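Local coordinates for protein beta-galacturonidase (Eisenbergiella tayi, PDB 6NCW) that probably hydrolyses beta-linked galacturonide substrates in the human gut microbiome, as a tetrameric glycoside hydrolase of family 2 with a TIM-barrel domain, at residues F160-D164 with G165-K169; V188-K192 with N193-V197; F319-L322 with C323-Q326; E359-T362 with A363-H367. One frame throughout, in Å; residues are numbered along the deposited sequence.

Contact 1. Residues F160-D164 with G165-K169; sequences FLRKD and GWYGK
Asp164 carries CG between its backbone N and its carbonyl carbon (chi1 51°), which swings the carboxylate back over the turn to meet Tyr167, whose own first torsion lays the ring back along the hairpin toward the turn. Tyr167 OH donates to the syn lone pair of Asp164 OD1 at 2.5 Å, and OD1 lies at the ring edge, in its plane. Arg162 crosses the same ring at about a right angle, its CG 3.5 Å from Tyr167 CD2, before its guanidinium reaches a salt bridge with Glu214. Arg162 and Tyr167 share a face of a beta hairpin within the immunoglobulin-like sandwich, with Asp164 in the type I turn (Arg162 to Gly165) that closes it. Two hydrogen-bonded antiparallel pairs, Phe160 with Tyr167 and Arg162 with Gly165, hold it; Tyr167 N reaches Phe160 O at 2.8 Å. Gly165 takes a phi of 127°, in a region open mainly to glycine. On the other face Leu161 lays CD1 over the Trp166 six-membered ring, 3.9 Å from its centroid and 13° off the normal, a CH-pi contact. Farther from the turn, Lys169 CB meets the edge of the Phe160 ring, 3.8 Å from CE2, while Lys169 NZ bonds to Tyr403.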
loop_
_atom_site.group_PDB
_atom_site.type_symbol
_atom_site.label_atom_id
_atom_site.label_comp_id
_atom_site.label_asym_id
_atom_site.label_seq_id
_atom_site.Cartn_x
_atom_site.Cartn_y
_atom_site.Cartn_z
ATOM N N PHE A 160 35.522 15.337 -36.530
ATOM C CA PHE A 160 34.969 16.010 -37.702
ATOM C C PHE A 160 34.703 14.972 -38.781
ATOM O O PHE A 160 35.578 14.156 -39.087
ATOM C CB PHE A 160 35.918 17.083 -38.255
ATOM C CG PHE A 160 36.216 18.193 -37.292
ATOM C CD1 PHE A 160 35.309 19.226 -37.097
ATOM C CD2 PHE A 160 37.399 18.210 -36.582
ATOM C CE1 PHE A 160 35.574 20.253 -36.217
ATOM C CE2 PHE A 160 37.674 19.238 -35.700
ATOM C CZ PHE A 160 36.754 20.264 -35.520
ATOM N N LEU A 161 33.499 14.990 -39.347
ATOM C CA LEU A 161 33.157 14.132 -40.478
ATOM C C LEU A 161 33.357 14.941 -41.757
ATOM O O LEU A 161 32.607 15.886 -42.026
ATOM C CB LEU A 161 31.730 13.607 -40.372
ATOM C CG LEU A 161 31.336 12.603 -41.463
ATOM C CD1 LEU A 161 32.210 11.357 -41.437
ATOM C CD2 LEU A 161 29.879 12.225 -41.333
ATOM N N ARG A 162 34.390 14.593 -42.523
ATOM C CA ARG A 162 34.659 15.212 -43.810
ATOM C C ARG A 162 34.168 14.308 -44.934
ATOM O O ARG A 162 33.809 13.146 -44.720
ATOM C CB ARG A 162 36.151 15.503 -43.970
ATOM C CG ARG A 162 36.719 16.445 -42.933
ATOM C CD ARG A 162 35.800 17.629 -42.681
ATOM N NE ARG A 162 36.433 18.658 -41.851
ATOM C CZ ARG A 162 35.765 19.556 -41.122
ATOM N NH1 ARG A 162 34.429 19.552 -41.091
ATOM N NH2 ARG A 162 36.436 20.452 -40.407
ATOM N N LYS A 163 34.155 14.861 -46.153
ATOM C CA LYS A 163 33.738 14.084 -47.318
ATOM C C LYS A 163 34.492 12.765 -47.428
ATOM O O LYS A 163 33.928 11.762 -47.873
ATOM C CB LYS A 163 33.919 14.904 -48.600
ATOM C CG LYS A 163 32.598 15.346 -49.242
ATOM C CD LYS A 163 32.808 16.304 -50.419
ATOM C CE LYS A 163 31.473 16.742 -51.030
ATOM N NZ LYS A 163 31.627 17.675 -52.188
ATOM N N ASP A 164 35.748 12.727 -46.996
ATOM C CA ASP A 164 36.563 11.526 -47.131
ATOM C C ASP A 164 36.690 10.726 -45.833
ATOM O O ASP A 164 37.462 9.762 -45.787
ATOM C CB ASP A 164 37.950 11.899 -47.670
ATOM C CG ASP A 164 38.597 13.029 -46.889
ATOM O OD1 ASP A 164 39.711 12.826 -46.345
ATOM O OD2 ASP A 164 37.981 14.117 -46.810
ATOM N N GLY A 165 35.949 11.085 -44.779
ATOM C CA GLY A 165 36.024 10.280 -43.581
ATOM C C GLY A 165 36.334 11.118 -42.360
ATOM O O GLY A 165 36.215 12.350 -42.373
ATOM N N TRP A 166 36.748 10.431 -41.300
ATOM C CA TRP A 166 36.858 11.045 -39.983
ATOM C C TRP A 166 38.192 11.758 -39.813
ATOM O O TRP A 166 39.255 11.185 -40.071
ATOM C CB TRP A 166 36.682 9.993 -38.883
ATOM C CG TRP A 166 35.257 9.528 -38.734
ATOM C CD1 TRP A 166 34.735 8.324 -39.120
ATOM C CD2 TRP A 166 34.161 10.277 -38.176
ATOM N NE1 TRP A 166 33.383 8.274 -38.828
ATOM C CE2 TRP A 166 33.010 9.461 -38.250
ATOM C CE3 TRP A 166 34.049 11.548 -37.615
ATOM C CZ2 TRP A 166 31.763 9.876 -37.779
ATOM C CZ3 TRP A 166 32.797 11.968 -37.159
ATOM C CH2 TRP A 166 31.676 11.131 -37.248
ATOM N N TYR A 167 38.118 13.010 -39.375
ATOM C CA TYR A 167 39.245 13.798 -38.906
ATOM C C TYR A 167 39.051 14.130 -37.425
ATOM O O TYR A 167 37.983 13.913 -36.846
ATOM C CB TYR A 167 39.401 15.071 -39.748
ATOM C CG TYR A 167 39.943 14.806 -41.142
ATOM C CD1 TYR A 167 41.217 15.241 -41.514
ATOM C CD2 TYR A 167 39.191 14.105 -42.079
ATOM C CE1 TYR A 167 41.719 14.994 -42.793
ATOM C CE2 TYR A 167 39.687 13.855 -43.356
ATOM C CZ TYR A 167 40.947 14.300 -43.706
ATOM O OH TYR A 167 41.433 14.045 -44.967
ATOM N N GLY A 168 40.100 14.640 -36.806
ATOM C CA GLY A 168 40.074 14.912 -35.381
ATOM C C GLY A 168 41.067 15.986 -35.015
ATOM O O GLY A 168 42.080 16.185 -35.693
ATOM N N LYS A 169 40.773 16.677 -33.919
ATOM C CA LYS A 169 41.589 17.742 -33.359
ATOM C C LYS A 169 41.630 17.561 -31.845
ATOM O O LYS A 169 40.608 17.248 -31.233
ATOM C CB LYS A 169 40.991 19.103 -33.755
ATOM C CG LYS A 169 41.521 20.309 -33.030
ATOM C CD LYS A 169 40.796 21.576 -33.491
ATOM C CE LYS A 169 39.371 21.633 -32.943
ATOM N NZ LYS A 169 38.796 23.019 -32.979
#

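Contact 2. Residues V188-K192 with N193-V197; sequences VEIGK and NSFAV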
loop_
_atom_site.group_PDB
_atom_site.type_symbol
_atom_site.label_atom_id
_atom_site.label_comp_id
_atom_site.label_asym_id
_atom_site.label_seq_id
_atom_site.Cartn_x
_atom_site.Cartn_y
_atom_site.Cartn_z
ATOM N N VAL A 188 50.278 12.430 -27.873
ATOM C CA VAL A 188 48.844 12.138 -27.859
ATOM C C VAL A 188 48.588 10.919 -28.734
ATOM O O VAL A 188 48.931 10.918 -29.926
ATOM C CB VAL A 188 48.007 13.333 -28.349
ATOM C CG1 VAL A 188 46.527 12.956 -28.402
ATOM C CG2 VAL A 188 48.214 14.540 -27.471
ATOM N N GLU A 189 47.981 9.890 -28.149
ATOM C CA GLU A 189 47.567 8.700 -28.878
ATOM C C GLU A 189 46.078 8.460 -28.673
ATOM O O GLU A 189 45.547 8.693 -27.580
ATOM C CB GLU A 189 48.364 7.478 -28.432
ATOM C CG GLU A 189 49.876 7.675 -28.568
ATOM C CD GLU A 189 50.657 6.368 -28.640
ATOM O OE1 GLU A 189 51.801 6.387 -29.164
ATOM O OE2 GLU A 189 50.129 5.327 -28.178
ATOM N N ILE A 190 45.409 7.997 -29.726
ATOM C CA ILE A 190 43.989 7.668 -29.678
ATOM C C ILE A 190 43.853 6.195 -30.033
ATOM O O ILE A 190 44.092 5.802 -31.181
ATOM C CB ILE A 190 43.153 8.545 -30.622
ATOM C CG1 ILE A 190 43.372 10.019 -30.305
ATOM C CG2 ILE A 190 41.679 8.184 -30.510
ATOM C CD1 ILE A 190 42.685 10.936 -31.264
ATOM N N GLY A 191 43.468 5.383 -29.055
ATOM C CA GLY A 191 43.342 3.955 -29.271
ATOM C C GLY A 191 44.619 3.302 -29.755
ATOM O O GLY A 191 44.573 2.422 -30.624
ATOM N N LYS A 192 45.765 3.724 -29.222
ATOM C CA LYS A 192 47.093 3.241 -29.596
ATOM C C LYS A 192 47.526 3.662 -31.003
ATOM O O LYS A 192 48.616 3.278 -31.432
ATOM C CB LYS A 192 47.219 1.713 -29.479
ATOM C CG LYS A 192 47.071 1.184 -28.059
ATOM C CD LYS A 192 47.986 1.930 -27.088
ATOM C CE LYS A 192 48.704 0.961 -26.159
ATOM N NZ LYS A 192 47.793 -0.123 -25.687
ATOM N N ASN A 193 46.725 4.433 -31.738
ATOM C CA ASN A 193 47.228 5.057 -32.953
ATOM C C ASN A 193 47.983 6.330 -32.599
ATOM O O ASN A 193 47.604 7.058 -31.679
ATOM C CB ASN A 193 46.084 5.371 -33.917
ATOM C CG ASN A 193 45.298 4.138 -34.290
ATOM O OD1 ASN A 193 44.531 3.614 -33.481
ATOM N ND2 ASN A 193 45.482 3.660 -35.516
ATOM N N SER A 194 49.075 6.584 -33.312
ATOM C CA SER A 194 49.794 7.832 -33.123
ATOM C C SER A 194 48.945 8.987 -33.626
ATOM O O SER A 194 48.246 8.868 -34.635
ATOM C CB SER A 194 51.128 7.787 -33.864
ATOM O OG SER A 194 51.822 6.611 -33.505
ATOM N N PHE A 195 48.991 10.112 -32.917
ATOM C CA PHE A 195 48.155 11.235 -33.313
ATOM C C PHE A 195 48.963 12.523 -33.429
ATOM O O PHE A 195 48.974 13.155 -34.489
ATOM C CB PHE A 195 46.984 11.417 -32.335
ATOM C CG PHE A 195 45.980 12.421 -32.797
ATOM C CD1 PHE A 195 45.070 12.100 -33.792
ATOM C CD2 PHE A 195 45.955 13.697 -32.256
ATOM C CE1 PHE A 195 44.151 13.036 -34.246
ATOM C CE2 PHE A 195 45.040 14.633 -32.700
ATOM C CZ PHE A 195 44.135 14.304 -33.692
ATOM N N ALA A 196 49.644 12.930 -32.364
ATOM C CA ALA A 196 50.394 14.173 -32.435
ATOM C C ALA A 196 51.374 14.234 -31.281
ATOM O O ALA A 196 51.220 13.544 -30.268
ATOM C CB ALA A 196 49.474 15.398 -32.410
ATOM N N VAL A 197 52.397 15.065 -31.463
ATOM C CA VAL A 197 53.309 15.468 -30.401
ATOM C C VAL A 197 53.343 16.988 -30.408
ATOM O O VAL A 197 53.738 17.598 -31.409
ATOM C CB VAL A 197 54.723 14.886 -30.582
ATOM C CG1 VAL A 197 55.613 15.303 -29.423
ATOM C CG2 VAL A 197 54.671 13.369 -30.697
#
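The Phe195 ring takes Ile190 CD1 over one face, offset toward the rim: the methyl carbon is 3.9 Å from the ring centroid and 21° off the normal, a CH-pi contact. Ile190 CD1 is nearest to Phe195 CD1, at 3.7 Å. Val188 approaches the ring obliquely, CG1 lying 4.0 Å from Phe195 CD2, and the two side chains run side by side in the same direction. What carries the phenyl there is its first torsion (chi1 -171°), with CG opposite the backbone N; what carries the methyl there is the extended end of Ile190, CD1 being anti to CA. Phe195 also rests on Leu215 and Thr212 of strand 207-216, and Val188 and Ile190 pack on Ile233 of strand 227-238, so the cluster lies between the two sheets of the sandwich, Phe195 meeting the sheet of strand 207-216. The backbone beneath it is uneven. Val188 N donates to Ala196 O at 2.8 Å, and Val188 O is reached by two successive N-H groups: that of Ala196, at 3.2 Å and on a lone pair, and that of Phe195, a weak bond bent to 125°. Toward the turn, Ile190 N meets Asn193 O at 3.1 Å, and Asn193 N returns to Ile190 O at 3.0 Å. One residue is therefore extra on the second strand. With Phe195 and Ala196 both facing Val188, this is a classic beta bulge within a tight hairpin whose type I' turn runs from Ile190 to Asn193, in the family's immunoglobulin-like beta-sandwich.

Contact 3. Residues F319-L322 with C323-Q326; sequences FLDL and CDEQ
Phe319 and Cys323, one helical turn apart, form the tightly packed part of the contact. Cys323 SG lies 3.7 Å from Phe319 CE2 and 4.2 Å from the ring centroid, approaching obliquely at 34° from the ring normal, a sulfur-aromatic contact. The phenyl can reach it because its CG is anti to the backbone N (chi1 -173°), and Leu297 of helix 290-302 packs on the same ring. Asp324 N to Leu320 O, at 2.8 Å, and Glu325 N to Asp321 O, at 3.0 Å, are ordinary helical bonds. At the C-terminal end of the segment Leu322 O receives Gln326 NE2 at 3.0 Å, from above the carbonyl plane, and Gln326 N only weakly; Gln326 OE1 is taken by Lys301 and Gln294. The partly exposed Glu325 offers its O to Gln36 of a second subunit, whose Leu20 packs on Leu322.

Elsewhere on the helix the contact is looser and polar: a bound water bridges the buried Asp321 and Asp324, 2.8 Å from OD2 of each. Asp321 OD2 and Asp324 OD2 themselves stay 4.2 Å apart. With further acceptors nearby, the water's two protons cannot serve every one. Arg3 salt-bridges Asp321 OD1, and His367 bonds to Asp324 OD2. These partners and the water probably offset the repulsion between like charges and let both acids stay ionised.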
loop_
_atom_site.group_PDB
_atom_site.type_symbol
_atom_site.label_atom_id
_atom_site.label_comp_id
_atom_site.label_asym_id
_atom_site.label_seq_id
_atom_site.Cartn_x
_atom_site.Cartn_y
_atom_site.Cartn_z
ATOM N N PHE A 319 27.949 8.149 -14.585
ATOM C CA PHE A 319 26.701 7.873 -15.301
ATOM C C PHE A 319 26.868 8.163 -16.788
ATOM O O PHE A 319 26.457 7.363 -17.637
ATOM C CB PHE A 319 25.552 8.708 -14.711
ATOM C CG PHE A 319 24.188 8.364 -15.281
ATOM C CD1 PHE A 319 23.512 7.218 -14.863
ATOM C CD2 PHE A 319 23.591 9.179 -16.223
ATOM C CE1 PHE A 319 22.252 6.890 -15.381
ATOM C CE2 PHE A 319 22.340 8.858 -16.757
ATOM C CZ PHE A 319 21.671 7.712 -16.330
ATOM N N LEU A 320 27.483 9.308 -17.113
ATOM C CA LEU A 320 27.765 9.647 -18.508
ATOM C C LEU A 320 28.639 8.586 -19.167
ATOM O O LEU A 320 28.396 8.217 -20.318
ATOM C CB LEU A 320 28.427 11.026 -18.589
ATOM C CG LEU A 320 27.599 12.195 -18.028
ATOM C CD1 LEU A 320 28.406 13.482 -17.975
ATOM C CD2 LEU A 320 26.340 12.411 -18.862
ATOM N N ASP A 321 29.654 8.080 -18.453
ATOM C CA ASP A 321 30.448 6.956 -18.964
ATOM C C ASP A 321 29.548 5.792 -19.359
ATOM O O ASP A 321 29.728 5.181 -20.416
ATOM C CB ASP A 321 31.465 6.452 -17.925
ATOM C CG ASP A 321 32.678 7.373 -17.744
ATOM O OD1 ASP A 321 33.382 7.187 -16.719
ATOM O OD2 ASP A 321 32.924 8.276 -18.586
ATOM N N LEU A 322 28.600 5.439 -18.491
ATOM C CA LEU A 322 27.737 4.300 -18.793
ATOM C C LEU A 322 26.817 4.585 -19.975
ATOM O O LEU A 322 26.433 3.654 -20.698
ATOM C CB LEU A 322 26.927 3.908 -17.560
ATOM C CG LEU A 322 27.730 3.271 -16.420
ATOM C CD1 LEU A 322 26.981 3.399 -15.075
ATOM C CD2 LEU A 322 28.046 1.808 -16.722
ATOM N N CYS A 323 26.452 5.853 -20.193
ATOM C CA CYS A 323 25.675 6.191 -21.384
ATOM C C CYS A 323 26.542 6.101 -22.642
ATOM O O CYS A 323 26.082 5.595 -23.672
ATOM C CB CYS A 323 25.067 7.593 -21.252
ATOM S SG CYS A 323 23.781 7.798 -19.939
ATOM N N ASP A 324 27.790 6.603 -22.572
ATOM C CA ASP A 324 28.765 6.435 -23.656
ATOM C C ASP A 324 28.887 4.978 -24.080
ATOM O O ASP A 324 28.784 4.656 -25.269
ATOM C CB ASP A 324 30.144 6.947 -23.223
ATOM C CG ASP A 324 30.176 8.436 -22.995
ATOM O OD1 ASP A 324 29.283 9.148 -23.510
ATOM O OD2 ASP A 324 31.100 8.895 -22.283
ATOM N N GLU A 325 29.126 4.080 -23.108
ATOM C CA GLU A 325 29.317 2.657 -23.391
ATOM C C GLU A 325 28.071 1.976 -23.939
ATOM O O GLU A 325 28.201 0.948 -24.610
ATOM C CB GLU A 325 29.768 1.915 -22.129
ATOM C CG GLU A 325 31.161 2.306 -21.695
ATOM C CD GLU A 325 31.586 1.687 -20.380
ATOM O OE1 GLU A 325 32.388 2.325 -19.670
ATOM O OE2 GLU A 325 31.145 0.563 -20.059
ATOM N N GLN A 326 26.870 2.495 -23.661
ATOM C CA GLN A 326 25.653 1.816 -24.090
ATOM C C GLN A 326 24.928 2.536 -25.223
ATOM O O GLN A 326 23.880 2.068 -25.668
ATOM C CB GLN A 326 24.726 1.601 -22.881
ATOM C CG GLN A 326 25.317 0.563 -21.904
ATOM C CD GLN A 326 24.556 0.428 -20.560
ATOM O OE1 GLN A 326 23.783 -0.498 -20.370
ATOM N NE2 GLN A 326 24.831 1.321 -19.625
HETATM O O HOH W 1 33.432 7.678 -21.259
#

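Contact 4. Residues E359-T362 with A363-H367; sequences EMIT and AHYNH
His364 N donates to two carbonyls of the preceding turn: to Met360 O at 2.9 Å, and weakly to Ile361 O at 3.3 Å. Met360 O is crowded by the same residue, since His364 CB lies 3.2 Å away and the imidazole approaches it obliquely through CG. The preceding bond, Ala363 N to Glu359 O at 3.0 Å, is regular helical backbone. A type I turn runs from His364 to His367, with His367 N bonded to His364 O.

The side chains spread in different directions. Tyr365 has its CG anti to the backbone N (chi1 -172°), which carries the ring outward along the flank of Ile361, whose CG2 touches the ring edge 4.2 Å from Tyr365 CD1. That ring stacks on His156, and its OH reaches Thr158, so the end of this barrel helix is tied to strand 150-162 of the immunoglobulin-like domain; Asn366 bonds to the same strand. Met360, Ile361 and His364 all pack on Trp373 of the barrel strand 370-374. Thr362 OG1 turns back to Arg358 O, a common way for a threonine to satisfy its hydroxyl inside a helix.

His364 ND1 is hydrogen-bonded to Glu332 OE2. A carboxylate acceptor at this nitrogen suggests a proton on ND1; the bond restrains the ring's rotation, but does not settle whether NE2 is also protonated.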
loop_
_atom_site.group_PDB
_atom_site.type_symbol
_atom_site.label_atom_id
_atom_site.label_comp_id
_atom_site.label_asym_id
_atom_site.label_seq_id
_atom_site.Cartn_x
_atom_site.Cartn_y
_atom_site.Cartn_z
ATOM N N GLU A 359 32.475 24.704 -15.634
ATOM C CA GLU A 359 32.935 23.444 -15.067
ATOM C C GLU A 359 32.317 22.250 -15.782
ATOM O O GLU A 359 33.009 21.255 -16.042
ATOM C CB GLU A 359 32.630 23.416 -13.576
ATOM C CG GLU A 359 33.492 24.412 -12.785
ATOM C CD GLU A 359 33.078 24.476 -11.318
ATOM O OE1 GLU A 359 33.861 24.972 -10.493
ATOM O OE2 GLU A 359 31.964 24.015 -10.989
ATOM N N MET A 360 31.027 22.353 -16.137
ATOM C CA MET A 360 30.328 21.271 -16.821
ATOM C C MET A 360 30.966 20.959 -18.173
ATOM O O MET A 360 31.286 19.804 -18.467
ATOM C CB MET A 360 28.849 21.647 -16.972
ATOM C CG MET A 360 28.052 20.918 -18.025
ATOM S SD MET A 360 26.326 21.534 -18.099
ATOM C CE MET A 360 26.438 23.036 -19.076
ATOM N N ILE A 361 31.160 21.971 -19.015
ATOM C CA ILE A 361 31.646 21.682 -20.365
ATOM C C ILE A 361 33.125 21.315 -20.338
ATOM O O ILE A 361 33.557 20.391 -21.040
ATOM C CB ILE A 361 31.352 22.853 -21.324
ATOM C CG1 ILE A 361 29.835 23.019 -21.481
ATOM C CG2 ILE A 361 31.973 22.597 -22.702
ATOM C CD1 ILE A 361 29.400 24.129 -22.413
ATOM N N THR A 362 33.925 22.001 -19.511
ATOM C CA THR A 362 35.339 21.643 -19.419
ATOM C C THR A 362 35.503 20.182 -18.999
ATOM O O THR A 362 36.338 19.463 -19.550
ATOM C CB THR A 362 36.062 22.578 -18.446
ATOM O OG1 THR A 362 35.864 23.934 -18.867
ATOM C CG2 THR A 362 37.564 22.286 -18.414
ATOM N N ALA A 363 34.669 19.711 -18.071
ATOM C CA ALA A 363 34.821 18.355 -17.558
ATOM C C ALA A 363 34.248 17.311 -18.509
ATOM O O ALA A 363 34.816 16.220 -18.642
ATOM C CB ALA A 363 34.151 18.248 -16.185
ATOM N N HIS A 364 33.143 17.632 -19.190
ATOM C CA HIS A 364 32.328 16.667 -19.925
ATOM C C HIS A 364 32.496 16.752 -21.431
ATOM O O HIS A 364 31.813 16.022 -22.157
ATOM C CB HIS A 364 30.840 16.859 -19.587
ATOM C CG HIS A 364 30.512 16.612 -18.148
ATOM N ND1 HIS A 364 29.244 16.776 -17.632
ATOM C CD2 HIS A 364 31.293 16.212 -17.112
ATOM C CE1 HIS A 364 29.256 16.488 -16.341
ATOM N NE2 HIS A 364 30.487 16.143 -15.999
ATOM N N TYR A 365 33.411 17.598 -21.916
ATOM C CA TYR A 365 33.537 17.869 -23.351
ATOM C C TYR A 365 33.602 16.599 -24.189
ATOM O O TYR A 365 33.089 16.562 -25.315
ATOM C CB TYR A 365 34.795 18.708 -23.609
ATOM C CG TYR A 365 34.884 19.194 -25.035
ATOM C CD1 TYR A 365 34.384 20.450 -25.397
ATOM C CD2 TYR A 365 35.430 18.390 -26.029
ATOM C CE1 TYR A 365 34.449 20.897 -26.720
ATOM C CE2 TYR A 365 35.497 18.820 -27.345
ATOM C CZ TYR A 365 35.008 20.075 -27.689
ATOM O OH TYR A 365 35.080 20.495 -29.007
ATOM N N ASN A 366 34.257 15.560 -23.677
ATOM C CA ASN A 366 34.609 14.418 -24.509
ATOM C C ASN A 366 33.521 13.364 -24.626
ATOM O O ASN A 366 33.692 12.434 -25.419
ATOM C CB ASN A 366 35.882 13.746 -23.974
ATOM C CG ASN A 366 37.111 14.623 -24.139
ATOM O OD1 ASN A 366 37.272 15.278 -25.163
ATOM N ND2 ASN A 366 37.967 14.654 -23.123
ATOM N N HIS A 367 32.446 13.453 -23.844
ATOM C CA HIS A 367 31.458 12.369 -23.798
ATOM C C HIS A 367 30.688 12.297 -25.105
ATOM O O HIS A 367 29.930 13.224 -25.411
ATOM C CB HIS A 367 30.487 12.557 -22.619
ATOM C CG HIS A 367 31.093 12.231 -21.287
ATOM N ND1 HIS A 367 31.204 10.939 -20.812
ATOM C CD2 HIS A 367 31.647 13.025 -20.343
ATOM C CE1 HIS A 367 31.802 10.954 -19.633
ATOM N NE2 HIS A 367 32.080 12.208 -19.326
#

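How the contacts relate
The four contacts form two touching pairs. Contacts 1 and 2 are hairpin tips of the immunoglobulin-like domain with centres 16 Å apart, meeting where Gly168 O lies 3.4 Å from Phe195 CZ. Contacts 3 and 4, on helices 317-326 and 349-364 of the TIM barrel, have centres 14 Å apart and join through the pairing of Asp324 with His367 and through Leu320 CD1, 3.4 Å from His364 ND1. Of the pairs that do not touch, contacts 1 and 4 are nearest, about 6 Å between nearest atoms. Contact 4 also approaches the galacturonate site, empty of that ligand in this chain: the side chains of Met360 and His312 are about 10 Å apart, whereas contacts 1 to 3 lie away from it.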